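Local atomic coordinates of unsaturated glucuronyl hydrolase (Streptococcus agalactiae, PDB entry 2ZZR), a protein that hydrolyses unsaturated chondroitin, hyaluronan and heparin disaccharides, releasing the unsaturated uronic acid and cleaving both (1->3) and (1->4) glycosidic bonds. Residues T24-E27 against V28-A31; A138-K141 against A142-L146; F156-W160 against G161-Y165; V197-N200 against H201-S205; D327-T330 against Y331-M335. All blocks are in the same frame, centred on the assembly; numbering follows the deposited sequence.

How the contacts relate
All five contacts are local, each formed within one continuous run of chain, and they follow one another in series from 24-31 to 327-335. Four lie on helices: contact 1 on 25-46, contact 2 on 133-147, contact 4 on 192-209 and contact 5 on 328-346. Contact 3 begins on the short strand 156-157 and runs into the loop beyond it. Contacts 2, 3 and 4 cluster, with centres 15 to 18 Å apart. Leu146 packs on Ile157, and Ile157 N probably donates to His201 ND1, so contact 3 bridges the other two near the active-site residues Asp114 and Asp174. Contacts 1 and 5, with centres 19 Å apart, mark helix starts elsewhere on the alpha barrel, away from that site.

Contact 1: T24-E27 against V28-A31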
loop_
_atom_site.group_PDB
_atom_site.type_symbol
_atom_site.label_atom_id
_atom_site.label_comp_id
_atom_site.label_asym_id
_atom_site.label_seq_id
_atom_site.Cartn_x
_atom_site.Cartn_y
_atom_site.Cartn_z
ATOM N N THR A 24 18.695 14.621 -1.835
ATOM C CA THR A 24 20.067 14.161 -1.988
ATOM C C THR A 24 20.294 12.850 -1.257
ATOM O O THR A 24 19.504 12.454 -0.393
ATOM C CB THR A 24 21.085 15.202 -1.476
ATOM O OG1 THR A 24 20.977 15.310 -0.053
ATOM C CG2 THR A 24 20.849 16.562 -2.127
ATOM N N LYS A 25 21.387 12.179 -1.600
ATOM C CA LYS A 25 21.744 10.929 -0.962
ATOM C C LYS A 25 21.871 11.077 0.557
ATOM O O LYS A 25 21.360 10.242 1.303
ATOM C CB LYS A 25 23.026 10.355 -1.570
ATOM C CG LYS A 25 23.384 8.984 -1.038
ATOM C CD LYS A 25 24.650 8.444 -1.660
ATOM C CE LYS A 25 25.044 7.136 -1.003
ATOM N NZ LYS A 25 26.405 6.692 -1.410
ATOM N N ILE A 26 22.534 12.140 1.013
ATOM C CA ILE A 26 22.691 12.357 2.454
ATOM C C ILE A 26 21.358 12.608 3.156
ATOM O O ILE A 26 21.150 12.127 4.266
ATOM C CB ILE A 26 23.752 13.458 2.803
ATOM C CG1 ILE A 26 24.071 13.449 4.302
ATOM C CG2 ILE A 26 23.296 14.838 2.365
ATOM C CD1 ILE A 26 24.705 12.159 4.789
ATOM N N GLU A 27 20.451 13.330 2.499
ATOM C CA GLU A 27 19.127 13.603 3.075
ATOM C C GLU A 27 18.335 12.310 3.276
ATOM O O GLU A 27 17.775 12.073 4.353
ATOM C CB GLU A 27 18.340 14.593 2.217
ATOM C CG GLU A 27 18.819 16.045 2.343
ATOM C CD GLU A 27 18.137 16.978 1.362
ATOM O OE1 GLU A 27 17.948 16.591 0.189
ATOM O OE2 GLU A 27 17.790 18.108 1.763
ATOM N N VAL A 28 18.308 11.468 2.245
ATOM C CA VAL A 28 17.615 10.180 2.323
ATOM C C VAL A 28 18.311 9.229 3.305
ATOM O O VAL A 28 17.656 8.549 4.104
ATOM C CB VAL A 28 17.432 9.547 0.913
ATOM C CG1 VAL A 28 16.837 8.144 1.006
ATOM C CG2 VAL A 28 16.547 10.448 0.055
ATOM N N GLU A 29 19.643 9.211 3.262
ATOM C CA GLU A 29 20.456 8.393 4.160
ATOM C C GLU A 29 20.167 8.706 5.629
ATOM O O GLU A 29 20.000 7.798 6.444
ATOM C CB GLU A 29 21.923 8.671 3.877
ATOM C CG GLU A 29 22.862 7.542 4.136
ATOM C CD GLU A 29 24.217 7.833 3.527
ATOM O OE1 GLU A 29 24.873 8.792 3.987
ATOM O OE2 GLU A 29 24.613 7.123 2.584
ATOM N N GLU A 30 20.111 9.993 5.952
ATOM C CA GLU A 30 19.845 10.441 7.321
ATOM C C GLU A 30 18.418 10.113 7.778
ATOM O O GLU A 30 18.204 9.754 8.945
ATOM C CB GLU A 30 20.191 11.922 7.489
ATOM C CG GLU A 30 21.711 12.142 7.499
ATOM C CD GLU A 30 22.150 13.581 7.710
ATOM O OE1 GLU A 30 21.304 14.500 7.698
ATOM O OE2 GLU A 30 23.373 13.792 7.876
ATOM N N ALA A 31 17.460 10.203 6.853
ATOM C CA ALA A 31 16.074 9.788 7.130
ATOM C C ALA A 31 15.986 8.286 7.409
ATOM O O ALA A 31 15.278 7.851 8.333
ATOM C CB ALA A 31 15.148 10.187 5.977
#
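A capping box opens helix 25-46, with Thr24 at the N-cap position and Glu27 three residues on, and the first helical turn then carries the chain to Val28-Ala31. Two reciprocal bonds define the box. Thr24 N donates to Glu27 OE1 at 2.9 Å and meets the lone pair turned away from the other carboxylate oxygen, while Glu27 N donates to Thr24 OG1 over 3.3 Å. Glu27 CG stands beside its own backbone N (chi1 -75°), which sends the carboxylate back toward the helix start; its OE2 forms a salt bridge with Arg340. The main chain takes over with Val28 N on Thr24 O at 3.1 Å. Glu29 N follows on Lys25 O at 2.8 Å.

On the outer face, the end of Ile26 touches two carboxylates: its CD1 lies 3.5 Å from Glu29 OE1, and its CG1 lies 3.7 Å from Glu30 OE2. Lys25 NZ stays 4.4 Å from Glu29 OE2, too far for a salt bridge, and Tyr390 OH bonds that oxygen instead. Val28 and Ala31 turn to helix 376-390 through Leu386. Reciprocal side-chain-to-backbone bonds of this kind, closing the first turn, are the signature of a capped helix N-terminus.

Contact 2: A138-K141 against A142-L146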
loop_
_atom_site.group_PDB
_atom_site.type_symbol
_atom_site.label_atom_id
_atom_site.label_comp_id
_atom_site.label_asym_id
_atom_site.label_seq_id
_atom_site.Cartn_x
_atom_site.Cartn_y
_atom_site.Cartn_z
ATOM N N ALA A 138 5.270 -20.529 2.813
ATOM C CA ALA A 138 4.227 -19.692 3.413
ATOM C C ALA A 138 3.554 -18.818 2.358
ATOM O O ALA A 138 2.332 -18.648 2.371
ATOM C CB ALA A 138 4.804 -18.834 4.524
ATOM N N THR A 139 4.355 -18.273 1.443
ATOM C CA THR A 139 3.835 -17.423 0.365
ATOM C C THR A 139 2.851 -18.176 -0.541
ATOM O O THR A 139 1.749 -17.683 -0.819
ATOM C CB THR A 139 4.984 -16.811 -0.483
ATOM O OG1 THR A 139 5.809 -15.977 0.341
ATOM C CG2 THR A 139 4.420 -15.978 -1.616
ATOM N N ILE A 140 3.240 -19.367 -1.001
ATOM C CA ILE A 140 2.377 -20.152 -1.884
ATOM C C ILE A 140 1.087 -20.558 -1.171
ATOM O O ILE A 140 0.000 -20.439 -1.736
ATOM C CB ILE A 140 3.106 -21.383 -2.491
ATOM C CG1 ILE A 140 4.342 -20.934 -3.286
ATOM C CG2 ILE A 140 2.155 -22.204 -3.374
ATOM C CD1 ILE A 140 4.060 -19.921 -4.398
ATOM N N LYS A 141 1.211 -21.001 0.078
ATOM C CA LYS A 141 0.036 -21.359 0.876
ATOM C C LYS A 141 -0.893 -20.154 1.066
ATOM O O LYS A 141 -2.114 -20.290 0.965
ATOM C CB LYS A 141 0.452 -21.971 2.218
ATOM C CG LYS A 141 0.995 -23.393 2.088
ATOM C CD LYS A 141 1.564 -23.891 3.406
ATOM C CE LYS A 141 1.965 -25.362 3.303
ATOM N NZ LYS A 141 2.411 -25.892 4.615
ATOM N N ALA A 142 -0.306 -18.979 1.307
ATOM C CA ALA A 142 -1.063 -17.721 1.393
ATOM C C ALA A 142 -1.775 -17.375 0.085
ATOM O O ALA A 142 -2.921 -16.926 0.105
ATOM C CB ALA A 142 -0.154 -16.573 1.824
ATOM N N ALA A 143 -1.097 -17.581 -1.044
ATOM C CA ALA A 143 -1.691 -17.352 -2.357
ATOM C C ALA A 143 -2.919 -18.248 -2.548
ATOM O O ALA A 143 -3.972 -17.777 -2.971
ATOM C CB ALA A 143 -0.669 -17.584 -3.465
ATOM N N ASP A 144 -2.786 -19.530 -2.208
ATOM C CA ASP A 144 -3.911 -20.465 -2.289
ATOM C C ASP A 144 -5.063 -20.034 -1.380
ATOM O O ASP A 144 -6.237 -20.138 -1.755
ATOM C CB ASP A 144 -3.462 -21.887 -1.946
ATOM C CG ASP A 144 -2.557 -22.482 -3.005
ATOM O OD1 ASP A 144 -2.627 -22.033 -4.168
ATOM O OD2 ASP A 144 -1.769 -23.396 -2.667
ATOM N N LYS A 145 -4.723 -19.536 -0.193
ATOM C CA LYS A 145 -5.729 -19.016 0.735
ATOM C C LYS A 145 -6.487 -17.842 0.108
ATOM O O LYS A 145 -7.718 -17.775 0.180
ATOM C CB LYS A 145 -5.088 -18.610 2.067
ATOM C CG LYS A 145 -6.076 -18.199 3.156
ATOM C CD LYS A 145 -6.889 -19.388 3.664
ATOM C CE LYS A 145 -7.912 -18.956 4.713
ATOM N NZ LYS A 145 -9.080 -18.284 4.086
ATOM N N LEU A 146 -5.750 -16.933 -0.527
ATOM C CA LEU A 146 -6.358 -15.789 -1.200
ATOM C C LEU A 146 -7.272 -16.213 -2.358
ATOM O O LEU A 146 -8.354 -15.652 -2.542
ATOM C CB LEU A 146 -5.278 -14.816 -1.689
ATOM C CG LEU A 146 -5.772 -13.508 -2.317
ATOM C CD1 LEU A 146 -6.663 -12.726 -1.352
ATOM C CD2 LEU A 146 -4.596 -12.670 -2.797
#
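Lys145 N bonds Lys141 O at 3.0 Å, and the side chain that leaves from this turn ends in an ammonium group gripped by three partners: Asp111 and Glu148 by salt bridges and the carbonyl of Leu110 by a hydrogen bond. Bends at chi2 (69°) and chi4 (76°) carry NZ away from Lys141, toward those oxygens. Three carboxylate or carbonyl partners around one NZ would be expected to favour its charged form. The Lys141 chain is extended instead, and its NZ meets Glu137 and Asn105.

Within the turn, Ala142 N reaches Ala138 O and Ala143 N reaches Thr139 O, both at 2.9 Å. The methyl groups lie close to carbonyls of the preceding turn: Ala142 CB is 3.3 Å from Ala138 O, and Ala143 CB is 3.4 Å from Ile140 O. Asp144 sets its carboxylate carbon CG 3.5 Å from Ile140 O, while its OD1 is bonded to Tyr194 OH. The side chains of Ile140 and Asp144 meet more loosely, Ile140 CG2 lying 4.2 Å from Asp144 OD2.

Ala142 meets helix 115-130 and Ala143 meets helix 180-189, so small residues face both neighbours. This is the regular i to i+4 ladder of an alpha helix, here the later part of helix 133-147 of the alpha barrel.

Contact 3: F156-W160 against G161-Y165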
loop_
_atom_site.group_PDB
_atom_site.type_symbol
_atom_site.label_atom_id
_atom_site.label_comp_id
_atom_site.label_asym_id
_atom_site.label_seq_id
_atom_site.Cartn_x
_atom_site.Cartn_y
_atom_site.Cartn_z
ATOM N N PHE A 156 -13.745 -11.367 -9.493
ATOM C CA PHE A 156 -13.063 -10.571 -8.475
ATOM C C PHE A 156 -12.839 -11.375 -7.202
ATOM O O PHE A 156 -13.507 -12.391 -6.959
ATOM C CB PHE A 156 -13.868 -9.306 -8.156
ATOM C CG PHE A 156 -15.179 -9.584 -7.460
ATOM C CD1 PHE A 156 -16.311 -9.921 -8.197
ATOM C CD2 PHE A 156 -15.273 -9.517 -6.071
ATOM C CE1 PHE A 156 -17.522 -10.196 -7.561
ATOM C CE2 PHE A 156 -16.477 -9.789 -5.421
ATOM C CZ PHE A 156 -17.605 -10.127 -6.174
ATOM N N ILE A 157 -11.889 -10.914 -6.391
ATOM C CA ILE A 157 -11.632 -11.501 -5.077
ATOM C C ILE A 157 -12.542 -10.796 -4.081
ATOM O O ILE A 157 -12.444 -9.575 -3.888
ATOM C CB ILE A 157 -10.147 -11.336 -4.652
ATOM C CG1 ILE A 157 -9.235 -12.058 -5.650
ATOM C CG2 ILE A 157 -9.925 -11.853 -3.219
ATOM C CD1 ILE A 157 -7.794 -11.635 -5.577
ATOM N N GLN A 158 -13.437 -11.562 -3.464
ATOM C CA GLN A 158 -14.391 -10.991 -2.521
ATOM C C GLN A 158 -13.722 -10.592 -1.213
ATOM O O GLN A 158 -12.904 -11.342 -0.664
ATOM C CB GLN A 158 -15.556 -11.954 -2.248
ATOM C CG GLN A 158 -16.742 -11.269 -1.543
ATOM C CD GLN A 158 -17.816 -12.233 -1.068
ATOM O OE1 GLN A 158 -18.459 -12.007 -0.032
ATOM N NE2 GLN A 158 -18.021 -13.305 -1.814
ATOM N N ALA A 159 -14.078 -9.408 -0.726
ATOM C CA ALA A 159 -13.626 -8.924 0.576
ATOM C C ALA A 159 -14.208 -9.791 1.700
ATOM O O ALA A 159 -15.089 -10.632 1.453
ATOM C CB ALA A 159 -14.026 -7.470 0.754
ATOM N N TRP A 160 -13.694 -9.599 2.918
ATOM C CA TRP A 160 -14.168 -10.323 4.103
ATOM C C TRP A 160 -15.691 -10.310 4.239
ATOM O O TRP A 160 -16.364 -9.365 3.806
ATOM C CB TRP A 160 -13.517 -9.774 5.383
ATOM C CG TRP A 160 -13.493 -8.272 5.489
ATOM C CD1 TRP A 160 -12.463 -7.440 5.126
ATOM C CD2 TRP A 160 -14.530 -7.422 5.999
ATOM N NE1 TRP A 160 -12.802 -6.132 5.375
ATOM C CE2 TRP A 160 -14.061 -6.091 5.916
ATOM C CE3 TRP A 160 -15.808 -7.656 6.528
ATOM C CZ2 TRP A 160 -14.827 -4.997 6.331
ATOM C CZ3 TRP A 160 -16.568 -6.567 6.946
ATOM C CH2 TRP A 160 -16.076 -5.253 6.843
ATOM N N GLY A 161 -16.210 -11.373 4.848
ATOM C CA GLY A 161 -17.649 -11.581 4.977
ATOM C C GLY A 161 -18.036 -12.957 4.479
ATOM O O GLY A 161 -17.182 -13.823 4.272
ATOM N N GLU A 162 -19.336 -13.160 4.293
ATOM C CA GLU A 162 -19.855 -14.441 3.837
ATOM C C GLU A 162 -19.662 -14.577 2.325
ATOM O O GLU A 162 -20.197 -13.784 1.551
ATOM C CB GLU A 162 -21.339 -14.569 4.213
ATOM C CG GLU A 162 -21.968 -15.919 3.851
ATOM C CD GLU A 162 -21.469 -17.069 4.713
ATOM O OE1 GLU A 162 -21.594 -18.232 4.267
ATOM O OE2 GLU A 162 -20.952 -16.827 5.829
ATOM N N LEU A 163 -18.887 -15.578 1.918
ATOM C CA LEU A 163 -18.592 -15.798 0.501
ATOM C C LEU A 163 -19.861 -16.062 -0.296
ATOM O O LEU A 163 -20.657 -16.929 0.075
ATOM C CB LEU A 163 -17.614 -16.961 0.321
ATOM C CG LEU A 163 -16.140 -16.692 0.648
ATOM C CD1 LEU A 163 -15.366 -17.993 0.607
ATOM C CD2 LEU A 163 -15.541 -15.669 -0.316
ATOM N N GLY A 164 -20.044 -15.295 -1.370
ATOM C CA GLY A 164 -21.173 -15.464 -2.288
ATOM C C GLY A 164 -22.451 -14.748 -1.882
ATOM O O GLY A 164 -23.407 -14.673 -2.663
ATOM N N TYR A 165 -22.466 -14.220 -0.660
ATOM C CA TYR A 165 -23.651 -13.581 -0.098
ATOM C C TYR A 165 -23.815 -12.161 -0.637
ATOM O O TYR A 165 -22.898 -11.348 -0.542
ATOM C CB TYR A 165 -23.575 -13.594 1.434
ATOM C CG TYR A 165 -24.730 -12.909 2.117
ATOM C CD1 TYR A 165 -26.045 -13.262 1.820
ATOM C CD2 TYR A 165 -24.510 -11.908 3.066
ATOM C CE1 TYR A 165 -27.105 -12.636 2.440
ATOM C CE2 TYR A 165 -25.571 -11.275 3.694
ATOM C CZ TYR A 165 -26.869 -11.653 3.374
ATOM O OH TYR A 165 -27.933 -11.044 3.979
#
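Gln158 and the Glu162-Gly164 backbone make the close part of this contact, whereas the Glu162 side chain and the Trp160 indole belong to its exposed side. The Gln158 chain is extended, with CG opposite the backbone N across the CA-CB bond (chi1 -166°), which carries its amide into the curve of the following loop. The amide carbon CD lies 3.8 Å from Gly164 N and 3.9 Å from Glu162 O, placing the group between a backbone donor and a backbone acceptor. Leu163 bends its CD2 back to 4.2 Å from Gln158 CB, adding an apolar touch beside the amide. A type II beta turn from Glu162 to Tyr165 shapes the loop, closed by Tyr165 N on Glu162 O at 3.2 Å.

Across the bend the packing thins out. Arg170 makes a cation-pi contact with the Trp160 indole and also bonds Trp160 O. The Trp160 side chain is about 5 Å from that of the nucleophile Asp114 and probably lines the edge of the active site. Arg149 holds the carbonyls of Gln158, Ala159 and Gly161. The chain leaves strand 156-157, where Phe156 and Ile157 meet helix 192-209, in the loop that leads past strand 150-151 to strand 170-172.

Contact 4: V197-N200 against H201-S205; sequences VAVN and HFYAS
Val199 and Tyr203 form the apolar part of this turn of helix 192-209. Their side chains lie alongside each other and point the same way, with Val199 CG1 3.6 Å from Tyr203 CE1. Tyr203 CG sits beside its own backbone N (chi1 -73°), which leans the ring back along the helix toward Val199; CD1 also comes within 3.3 Å of Val199 O, at an oblique angle. One face of this ring is met by Phe202 CD2, 4.1 Å above its plane and offset toward the rim. Met262 of helix 245-262 touches Val199, Phe202 and Tyr203 alike.

The backbone bonds form an unbroken i to i+4 ladder. His201 N bonds Val197 O and Phe202 N bonds Ala198 O, each at 2.9 Å, and Tyr203 N and Ala204 N continue the series on Val199 O and Asn200 O. A further donor enters at His201 O, which takes Ser205 N at 3.0 Å and Ser205 OG at 3.0 Å from opposite faces of the carbonyl plane.

The polar side-chain ends find partners outside the turn: Asn200 ND2 on Tyr150 OH, Tyr203 OH on Asp264, and His201 ND1 with Ile157 N. Since the last is a backbone donor, ND1 is probably an unprotonated acceptor. The chemistry implies a helix whose apolar flank packs against Met262, while the polar tips of its side chains tie it to Tyr150 and Ile157 on neighbouring strands and to Asp264 in a loop.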
loop_
_atom_site.group_PDB
_atom_site.type_symbol
_atom_site.label_atom_id
_atom_site.label_comp_id
_atom_site.label_asym_id
_atom_site.label_seq_id
_atom_site.Cartn_x
_atom_site.Cartn_y
_atom_site.Cartn_z
ATOM N N VAL A 197 -6.916 -15.025 -12.150
ATOM C CA VAL A 197 -7.622 -14.373 -11.043
ATOM C C VAL A 197 -7.110 -12.944 -10.825
ATOM O O VAL A 197 -7.908 -12.008 -10.685
ATOM C CB VAL A 197 -7.526 -15.206 -9.747
ATOM C CG1 VAL A 197 -7.947 -14.389 -8.527
ATOM C CG2 VAL A 197 -8.378 -16.454 -9.864
ATOM N N ALA A 198 -5.787 -12.776 -10.813
ATOM C CA ALA A 198 -5.187 -11.449 -10.638
ATOM C C ALA A 198 -5.628 -10.478 -11.735
ATOM O O ALA A 198 -6.037 -9.341 -11.462
ATOM C CB ALA A 198 -3.662 -11.554 -10.577
ATOM N N VAL A 199 -5.555 -10.933 -12.980
ATOM C CA VAL A 199 -5.919 -10.098 -14.119
ATOM C C VAL A 199 -7.407 -9.736 -14.094
ATOM O O VAL A 199 -7.762 -8.560 -14.245
ATOM C CB VAL A 199 -5.526 -10.781 -15.448
ATOM C CG1 VAL A 199 -6.115 -10.034 -16.639
ATOM C CG2 VAL A 199 -4.012 -10.860 -15.550
ATOM N N ASN A 200 -8.262 -10.742 -13.891
ATOM C CA ASN A 200 -9.711 -10.524 -13.819
ATOM C C ASN A 200 -10.056 -9.551 -12.716
ATOM O O ASN A 200 -10.853 -8.627 -12.920
ATOM C CB ASN A 200 -10.469 -11.834 -13.596
ATOM C CG ASN A 200 -10.494 -12.716 -14.828
ATOM O OD1 ASN A 200 -10.056 -12.310 -15.904
ATOM N ND2 ASN A 200 -11.005 -13.935 -14.674
ATOM N N HIS A 201 -9.447 -9.761 -11.550
ATOM C CA HIS A 201 -9.663 -8.865 -10.415
ATOM C C HIS A 201 -9.210 -7.454 -10.734
ATOM O O HIS A 201 -9.883 -6.489 -10.376
ATOM C CB HIS A 201 -8.966 -9.344 -9.142
ATOM C CG HIS A 201 -9.197 -8.429 -7.984
ATOM N ND1 HIS A 201 -10.240 -8.606 -7.101
ATOM C CD2 HIS A 201 -8.570 -7.290 -7.606
ATOM C CE1 HIS A 201 -10.227 -7.633 -6.209
ATOM N NE2 HIS A 201 -9.226 -6.818 -6.495
ATOM N N PHE A 202 -8.066 -7.327 -11.406
ATOM C CA PHE A 202 -7.607 -6.008 -11.777
ATOM C C PHE A 202 -8.648 -5.257 -12.615
ATOM O O PHE A 202 -8.995 -4.125 -12.303
ATOM C CB PHE A 202 -6.254 -5.996 -12.515
ATOM C CG PHE A 202 -5.843 -4.606 -12.883
ATOM C CD1 PHE A 202 -5.184 -3.799 -11.957
ATOM C CD2 PHE A 202 -6.234 -4.054 -14.103
ATOM C CE1 PHE A 202 -4.865 -2.476 -12.263
ATOM C CE2 PHE A 202 -5.924 -2.743 -14.418
ATOM C CZ PHE A 202 -5.237 -1.942 -13.492
ATOM N N TYR A 203 -9.140 -5.892 -13.676
ATOM C CA TYR A 203 -10.095 -5.220 -14.564
ATOM C C TYR A 203 -11.438 -4.946 -13.902
ATOM O O TYR A 203 -12.037 -3.914 -14.151
ATOM C CB TYR A 203 -10.260 -5.972 -15.886
ATOM C CG TYR A 203 -9.053 -5.828 -16.787
ATOM C CD1 TYR A 203 -8.267 -6.930 -17.114
ATOM C CD2 TYR A 203 -8.682 -4.576 -17.291
ATOM C CE1 TYR A 203 -7.153 -6.798 -17.939
ATOM C CE2 TYR A 203 -7.564 -4.430 -18.118
ATOM C CZ TYR A 203 -6.808 -5.548 -18.436
ATOM O OH TYR A 203 -5.699 -5.424 -19.253
ATOM N N ALA A 204 -11.891 -5.863 -13.051
ATOM C CA ALA A 204 -13.111 -5.634 -12.266
ATOM C C ALA A 204 -12.952 -4.384 -11.400
ATOM O O ALA A 204 -13.879 -3.571 -11.271
ATOM C CB ALA A 204 -13.433 -6.854 -11.415
ATOM N N SER A 205 -11.760 -4.213 -10.834
ATOM C CA SER A 205 -11.460 -3.029 -10.046
ATOM C C SER A 205 -11.402 -1.778 -10.928
ATOM O O SER A 205 -12.105 -0.791 -10.676
ATOM C CB SER A 205 -10.142 -3.218 -9.296
ATOM O OG SER A 205 -10.214 -4.313 -8.398
#

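Contact 5: D327-T330 against Y331-M335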
loop_
_atom_site.group_PDB
_atom_site.type_symbol
_atom_site.label_atom_id
_atom_site.label_comp_id
_atom_site.label_asym_id
_atom_site.label_seq_id
_atom_site.Cartn_x
_atom_site.Cartn_y
_atom_site.Cartn_z
ATOM N N ASP A 327 4.372 14.855 -18.610
ATOM C CA ASP A 327 4.265 14.977 -17.158
ATOM C C ASP A 327 5.265 14.130 -16.382
ATOM O O ASP A 327 5.286 14.182 -15.152
ATOM C CB ASP A 327 2.844 14.646 -16.706
ATOM C CG ASP A 327 1.845 15.739 -17.059
ATOM O OD1 ASP A 327 2.250 16.907 -17.235
ATOM O OD2 ASP A 327 0.654 15.412 -17.169
ATOM N N LYS A 328 6.100 13.363 -17.089
ATOM C CA LYS A 328 7.058 12.484 -16.412
ATOM C C LYS A 328 7.960 13.245 -15.450
ATOM O O LYS A 328 8.123 12.844 -14.298
ATOM C CB LYS A 328 7.903 11.676 -17.404
ATOM C CG LYS A 328 8.780 10.647 -16.700
ATOM C CD LYS A 328 9.510 9.728 -17.661
ATOM C CE LYS A 328 10.228 8.628 -16.882
ATOM N NZ LYS A 328 10.847 7.606 -17.798
ATOM N N GLU A 329 8.541 14.348 -15.918
ATOM C CA GLU A 329 9.400 15.143 -15.058
ATOM C C GLU A 329 8.628 15.738 -13.871
ATOM O O GLU A 329 9.136 15.768 -12.742
ATOM C CB GLU A 329 10.103 16.240 -15.854
ATOM C CG GLU A 329 10.973 17.097 -14.971
ATOM C CD GLU A 329 12.039 17.826 -15.733
ATOM O OE1 GLU A 329 11.702 18.834 -16.393
ATOM O OE2 GLU A 329 13.212 17.397 -15.649
ATOM N N THR A 330 7.405 16.198 -14.127
ATOM C CA THR A 330 6.533 16.674 -13.043
ATOM C C THR A 330 6.328 15.596 -11.970
ATOM O O THR A 330 6.452 15.887 -10.778
ATOM C CB THR A 330 5.187 17.187 -13.579
ATOM O OG1 THR A 330 5.427 18.190 -14.570
ATOM C CG2 THR A 330 4.349 17.805 -12.451
ATOM N N TYR A 331 6.036 14.362 -12.389
ATOM C CA TYR A 331 5.874 13.251 -11.441
ATOM C C TYR A 331 7.135 13.011 -10.619
ATOM O O TYR A 331 7.056 12.799 -9.408
ATOM C CB TYR A 331 5.466 11.951 -12.143
ATOM C CG TYR A 331 4.066 11.917 -12.729
ATOM C CD1 TYR A 331 3.858 11.451 -14.026
ATOM C CD2 TYR A 331 2.951 12.325 -11.985
ATOM C CE1 TYR A 331 2.577 11.388 -14.581
ATOM C CE2 TYR A 331 1.657 12.269 -12.538
ATOM C CZ TYR A 331 1.484 11.804 -13.832
ATOM O OH TYR A 331 0.229 11.746 -14.396
ATOM N N LYS A 332 8.297 13.047 -11.270
ATOM C CA LYS A 332 9.562 12.863 -10.561
ATOM C C LYS A 332 9.726 13.917 -9.468
ATOM O O LYS A 332 10.056 13.603 -8.322
ATOM C CB LYS A 332 10.753 12.914 -11.526
ATOM C CG LYS A 332 12.112 12.742 -10.851
ATOM C CD LYS A 332 13.210 13.418 -11.672
ATOM C CE LYS A 332 14.545 13.401 -10.936
ATOM N NZ LYS A 332 15.180 12.060 -10.976
ATOM N N TYR A 333 9.492 15.172 -9.830
ATOM C CA TYR A 333 9.632 16.253 -8.877
ATOM C C TYR A 333 8.546 16.200 -7.812
ATOM O O TYR A 333 8.817 16.489 -6.651
ATOM C CB TYR A 333 9.701 17.606 -9.588
ATOM C CG TYR A 333 11.104 17.911 -10.047
ATOM C CD1 TYR A 333 11.616 17.346 -11.223
ATOM C CD2 TYR A 333 11.941 18.723 -9.285
ATOM C CE1 TYR A 333 12.920 17.606 -11.637
ATOM C CE2 TYR A 333 13.247 18.990 -9.689
ATOM C CZ TYR A 333 13.729 18.427 -10.863
ATOM O OH TYR A 333 15.019 18.689 -11.259
ATOM N N ALA A 334 7.345 15.784 -8.204
ATOM C CA ALA A 334 6.236 15.604 -7.260
ATOM C C ALA A 334 6.581 14.599 -6.163
ATOM O O ALA A 334 6.393 14.883 -4.987
ATOM C CB ALA A 334 4.956 15.199 -7.984
ATOM N N MET A 335 7.100 13.431 -6.533
ATOM C CA MET A 335 7.421 12.426 -5.514
ATOM C C MET A 335 8.562 12.868 -4.588
ATOM O O MET A 335 8.542 12.565 -3.399
ATOM C CB MET A 335 7.669 11.042 -6.126
ATOM C CG MET A 335 8.922 10.915 -6.954
ATOM S SD MET A 335 9.199 9.203 -7.414
ATOM C CE MET A 335 10.799 9.400 -8.221
HETATM O O HOH W 1 -0.253 12.937 -16.778
#
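This is a helix-start contact: Asp327 precedes helix 328-346, and the aromatic residues Tyr331 and Tyr333 fold back along its first turn. Asp327 O takes Tyr331 N at 2.9 Å. The same residues meet again through their side chains, Asp327 CB standing 3.9 Å from Tyr331 CE1. Beyond that point a water donates to both Asp327 OD2 and Tyr331 OH, 2.7 Å from each, closing a bridge between carboxylate and phenol. Tyr331 OH is also hydrogen-bonded with Asn276 OD1, and the ring sits edge-to-face with Phe271 of helix 265-280.

Glu329 and Tyr333 make the second pair. Lying side by side and pointing the same way, they place Glu329 CG 3.8 Å from Tyr333 CD1, with carboxylate and ring planes 90° apart. Glu329 CG extends opposite its backbone N (chi1 179°), whereas Tyr333 CG turns beside its own (chi1 -84°), and these choices bring the two side chains together. Glu329 O approaches the ring at its edge, in plane, 3.3 Å from CD1.

Thr330 O accepts from Ala334 N at 2.7 Å, and Ala334 CB packs on that same oxygen. Thr330 and Ala334 both touch Phe17 of helix 15-18. The chemistry implies that Tyr331 is fixed at both ends, by backbone bonding at its root and by water and Asn276 at its hydroxyl, whereas Tyr333 leans on the aliphatic part of an exposed glutamate.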